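Local coordinates for N-acetylmuramoyl-L-alanine amidase XlyA (Bacillus subtilis, PDB 3RDR), which hydrolyses, through this zinc-binding catalytic domain of a cell-wall autolysin, the link between N-acetylmuramoyl residues and L-amino acid residues in cell-wall glycopeptides, at residues Thr109-Met120 and Trp149-Gly157. Residues are numbered along the deposited sequence; the frame is centred on the assembly and turned at random.
Sequences TANAQWLIKTLM and WDSFKAGIG
In the zinc amidase domain, the long helix 105-122 packs on the central mixed sheet, and the chain's C-terminal helix 149-154 and tail close against its flank, Gln113 and Ile116 meeting Phe152 and Ile156. The axes of segments 109-120 and 149-154 cross at -64°, and side chains bridge the space between them. Phe152 is turned to the facing helix by a CG anti to the backbone N (chi1 165°). Thr109 CG2 meets the ring at its edge, 3.7 Å from Phe152 CE1. Ile116 CD1 approaches obliquely, 3.8 Å from Phe152 CZ. Gln113 and Phe152 run alongside each other in opposing senses, Gln113 CG 3.5 Å from Phe152 CE1 and the amide nearly parallel to the ring. The extended Gln113 chain carries NE2 to Phe152 O, 2.7 Å away, on a lone pair and in the planes of both groups; this hydrogen bond ties the flank of helix 105-122 to a main-chain carbonyl of helix 149-154. Further along, Ile156 CD1 lies 3.9 Å from Ile116 CG2. Ile156 CG2 is 4.0 Å from Met120 SD; Leu127 and Val130 extend this apolar patch. At the exposed margin, the bent Lys117 chain brings NZ within 2.6 Å of Gly157 O, a hydrogen bond to the terminal carboxylate. With the side chain of Phe152 about 12 Å from the bound zinc ion, this is a C-terminal helix and its tail packed against the long helix of the T7 lysozyme-like amidase fold.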
loop_
_atom_site.group_PDB
_atom_site.type_symbol
_atom_site.label_atom_id
_atom_site.label_comp_id
_atom_site.label_asym_id
_atom_site.label_seq_id
_atom_site.Cartn_x
_atom_site.Cartn_y
_atom_site.Cartn_z
ATOM N N THR A 109 7.830 -2.462 -8.746
ATOM C CA THR A 109 7.113 -3.703 -8.506
ATOM C C THR A 109 8.015 -4.673 -7.755
ATOM O O THR A 109 7.571 -5.356 -6.830
ATOM C CB THR A 109 6.663 -4.339 -9.831
ATOM O OG1 THR A 109 5.670 -3.506 -10.441
ATOM C CG2 THR A 109 6.082 -5.724 -9.595
ATOM N N ALA A 110 9.282 -4.720 -8.151
ATOM C CA ALA A 110 10.253 -5.599 -7.514
ATOM C C ALA A 110 10.436 -5.198 -6.059
ATOM O O ALA A 110 10.555 -6.053 -5.180
ATOM C CB ALA A 110 11.587 -5.525 -8.245
ATOM N N ASN A 111 10.468 -3.892 -5.808
ATOM C CA ASN A 111 10.628 -3.391 -4.450
ATOM C C ASN A 111 9.405 -3.735 -3.607
ATOM O O ASN A 111 9.523 -4.016 -2.414
ATOM C CB ASN A 111 10.845 -1.873 -4.451
ATOM C CG ASN A 111 12.178 -1.473 -5.058
ATOM O OD1 ASN A 111 13.137 -2.246 -5.032
ATOM N ND2 ASN A 111 12.250 -0.256 -5.590
ATOM N N ALA A 112 8.232 -3.713 -4.237
ATOM C CA ALA A 112 6.986 -4.025 -3.552
ATOM C C ALA A 112 6.919 -5.511 -3.206
ATOM O O ALA A 112 6.398 -5.887 -2.155
ATOM C CB ALA A 112 5.799 -3.635 -4.419
ATOM N N GLN A 113 7.437 -6.353 -4.097
ATOM C CA GLN A 113 7.436 -7.794 -3.862
ATOM C C GLN A 113 8.375 -8.108 -2.703
ATOM O O GLN A 113 8.096 -8.987 -1.888
ATOM C CB GLN A 113 7.856 -8.544 -5.134
ATOM C CG GLN A 113 6.829 -8.426 -6.251
ATOM C CD GLN A 113 7.303 -9.001 -7.575
ATOM O OE1 GLN A 113 8.381 -8.668 -8.057
ATOM N NE2 GLN A 113 6.486 -9.856 -8.175
ATOM N N TRP A 114 9.482 -7.381 -2.618
ATOM C CA TRP A 114 10.421 -7.584 -1.522
ATOM C C TRP A 114 9.739 -7.204 -0.207
ATOM O O TRP A 114 9.813 -7.935 0.780
ATOM C CB TRP A 114 11.669 -6.719 -1.705
ATOM C CG TRP A 114 12.477 -6.629 -0.444
ATOM C CD1 TRP A 114 13.304 -7.587 0.074
ATOM C CD2 TRP A 114 12.451 -5.561 0.513
ATOM N NE1 TRP A 114 13.789 -7.183 1.296
ATOM C CE2 TRP A 114 13.283 -5.944 1.590
ATOM C CE3 TRP A 114 11.803 -4.318 0.567
ATOM C CZ2 TRP A 114 13.483 -5.130 2.710
ATOM C CZ3 TRP A 114 12.001 -3.509 1.682
ATOM C CH2 TRP A 114 12.835 -3.919 2.737
ATOM N N LEU A 115 9.081 -6.050 -0.203
ATOM C CA LEU A 115 8.372 -5.570 0.979
ATOM C C LEU A 115 7.311 -6.577 1.418
ATOM O O LEU A 115 7.211 -6.915 2.596
ATOM C CB LEU A 115 7.705 -4.221 0.687
ATOM C CG LEU A 115 6.762 -3.647 1.753
ATOM C CD1 LEU A 115 7.531 -3.398 3.043
ATOM C CD2 LEU A 115 6.140 -2.346 1.247
ATOM N N ILE A 116 6.520 -7.052 0.464
ATOM C CA ILE A 116 5.464 -8.007 0.764
ATOM C C ILE A 116 6.013 -9.304 1.353
ATOM O O ILE A 116 5.436 -9.853 2.291
ATOM C CB ILE A 116 4.627 -8.301 -0.495
ATOM C CG1 ILE A 116 3.856 -7.035 -0.893
ATOM C CG2 ILE A 116 3.656 -9.448 -0.233
ATOM C CD1 ILE A 116 3.140 -7.138 -2.218
ATOM N N LYS A 117 7.125 -9.794 0.811
ATOM C CA LYS A 117 7.733 -11.021 1.323
ATOM C C LYS A 117 8.139 -10.818 2.781
ATOM O O LYS A 117 7.922 -11.685 3.625
ATOM C CB LYS A 117 8.978 -11.394 0.511
ATOM C CG LYS A 117 9.782 -12.529 1.137
ATOM C CD LYS A 117 11.281 -12.327 0.954
ATOM C CE LYS A 117 11.758 -12.792 -0.412
ATOM N NZ LYS A 117 11.779 -14.284 -0.513
ATOM N N THR A 118 8.741 -9.666 3.058
ATOM C CA THR A 118 9.187 -9.323 4.401
ATOM C C THR A 118 8.008 -9.221 5.370
ATOM O O THR A 118 8.084 -9.689 6.503
ATOM C CB THR A 118 9.943 -7.984 4.394
ATOM O OG1 THR A 118 11.014 -8.048 3.443
ATOM C CG2 THR A 118 10.511 -7.684 5.772
ATOM N N LEU A 119 6.922 -8.600 4.915
ATOM C CA LEU A 119 5.720 -8.436 5.726
ATOM C C LEU A 119 5.074 -9.790 6.039
ATOM O O LEU A 119 4.620 -10.027 7.159
ATOM C CB LEU A 119 4.723 -7.537 4.988
ATOM C CG LEU A 119 4.537 -6.073 5.412
ATOM C CD1 LEU A 119 5.790 -5.509 6.062
ATOM C CD2 LEU A 119 4.140 -5.260 4.183
ATOM N N MET A 120 5.026 -10.666 5.041
ATOM C CA MET A 120 4.448 -11.997 5.206
ATOM C C MET A 120 5.136 -12.759 6.338
ATOM O O MET A 120 4.478 -13.341 7.203
ATOM C CB MET A 120 4.587 -12.793 3.907
ATOM C CG MET A 120 3.633 -12.376 2.798
ATOM S SD MET A 120 4.143 -13.011 1.184
ATOM C CE MET A 120 3.766 -14.774 1.350
ATOM N N TRP A 149 -2.096 -10.558 -12.198
ATOM C CA TRP A 149 -2.044 -10.709 -10.742
ATOM C C TRP A 149 -1.320 -11.963 -10.249
ATOM O O TRP A 149 -0.377 -11.876 -9.458
ATOM C CB TRP A 149 -3.465 -10.667 -10.163
ATOM C CG TRP A 149 -3.497 -10.741 -8.662
ATOM C CD1 TRP A 149 -4.002 -11.756 -7.900
ATOM C CD2 TRP A 149 -2.934 -9.792 -7.744
ATOM N NE1 TRP A 149 -3.783 -11.502 -6.565
ATOM C CE2 TRP A 149 -3.129 -10.305 -6.441
ATOM C CE3 TRP A 149 -2.283 -8.560 -7.895
ATOM C CZ2 TRP A 149 -2.691 -9.629 -5.294
ATOM C CZ3 TRP A 149 -1.848 -7.886 -6.750
ATOM C CH2 TRP A 149 -2.056 -8.426 -5.469
ATOM N N ASP A 150 -1.754 -13.130 -10.715
ATOM C CA ASP A 150 -1.132 -14.378 -10.288
ATOM C C ASP A 150 0.369 -14.422 -10.559
ATOM O O ASP A 150 1.124 -15.015 -9.787
ATOM C CB ASP A 150 -1.837 -15.564 -10.954
ATOM C CG ASP A 150 -3.221 -15.816 -10.372
ATOM O OD1 ASP A 150 -3.999 -16.582 -10.981
ATOM O OD2 ASP A 150 -3.530 -15.253 -9.298
ATOM N N SER A 151 0.806 -13.794 -11.647
ATOM C CA SER A 151 2.230 -13.759 -11.975
ATOM C C SER A 151 2.941 -12.848 -10.982
ATOM O O SER A 151 4.024 -13.171 -10.493
ATOM C CB SER A 151 2.451 -13.236 -13.399
ATOM O OG SER A 151 1.874 -14.102 -14.361
ATOM N N PHE A 152 2.329 -11.703 -10.696
ATOM C CA PHE A 152 2.895 -10.751 -9.742
ATOM C C PHE A 152 3.153 -11.463 -8.419
ATOM O O PHE A 152 4.192 -11.264 -7.786
ATOM C CB PHE A 152 1.922 -9.584 -9.515
ATOM C CG PHE A 152 2.249 -8.743 -8.310
ATOM C CD1 PHE A 152 3.371 -7.922 -8.298
ATOM C CD2 PHE A 152 1.437 -8.787 -7.178
ATOM C CE1 PHE A 152 3.684 -7.156 -7.173
ATOM C CE2 PHE A 152 1.741 -8.025 -6.048
ATOM C CZ PHE A 152 2.867 -7.208 -6.047
ATOM N N LYS A 153 2.203 -12.296 -8.010
ATOM C CA LYS A 153 2.330 -13.036 -6.760
ATOM C C LYS A 153 3.396 -14.121 -6.842
ATOM O O LYS A 153 4.106 -14.375 -5.865
ATOM C CB LYS A 153 0.979 -13.644 -6.363
ATOM C CG LYS A 153 -0.047 -12.594 -5.939
ATOM C CD LYS A 153 -1.358 -13.212 -5.471
ATOM C CE LYS A 153 -1.174 -14.060 -4.219
ATOM N NZ LYS A 153 -2.478 -14.600 -3.737
ATOM N N ALA A 154 3.519 -14.756 -8.005
ATOM C CA ALA A 154 4.521 -15.801 -8.183
ATOM C C ALA A 154 5.905 -15.179 -8.062
ATOM O O ALA A 154 6.874 -15.849 -7.703
ATOM C CB ALA A 154 4.357 -16.463 -9.548
ATOM N N GLY A 155 5.991 -13.885 -8.352
ATOM C CA GLY A 155 7.268 -13.197 -8.268
ATOM C C GLY A 155 7.655 -12.813 -6.853
ATOM O O GLY A 155 8.794 -12.423 -6.598
ATOM N N ILE A 156 6.709 -12.918 -5.927
ATOM C CA ILE A 156 6.966 -12.576 -4.532
ATOM C C ILE A 156 7.899 -13.595 -3.891
ATOM O O ILE A 156 8.993 -13.255 -3.427
ATOM C CB ILE A 156 5.661 -12.556 -3.722
ATOM C CG1 ILE A 156 4.727 -11.476 -4.267
ATOM C CG2 ILE A 156 5.963 -12.319 -2.254
ATOM C CD1 ILE A 156 3.370 -11.437 -3.593
ATOM N N GLY A 157 7.442 -14.845 -3.873
ATOM C CA GLY A 157 8.205 -15.934 -3.281
ATOM C C GLY A 157 9.702 -15.725 -3.190
ATOM O O GLY A 157 10.222 -15.658 -2.053
ATOM O OXT GLY A 157 10.357 -15.624 -4.251
#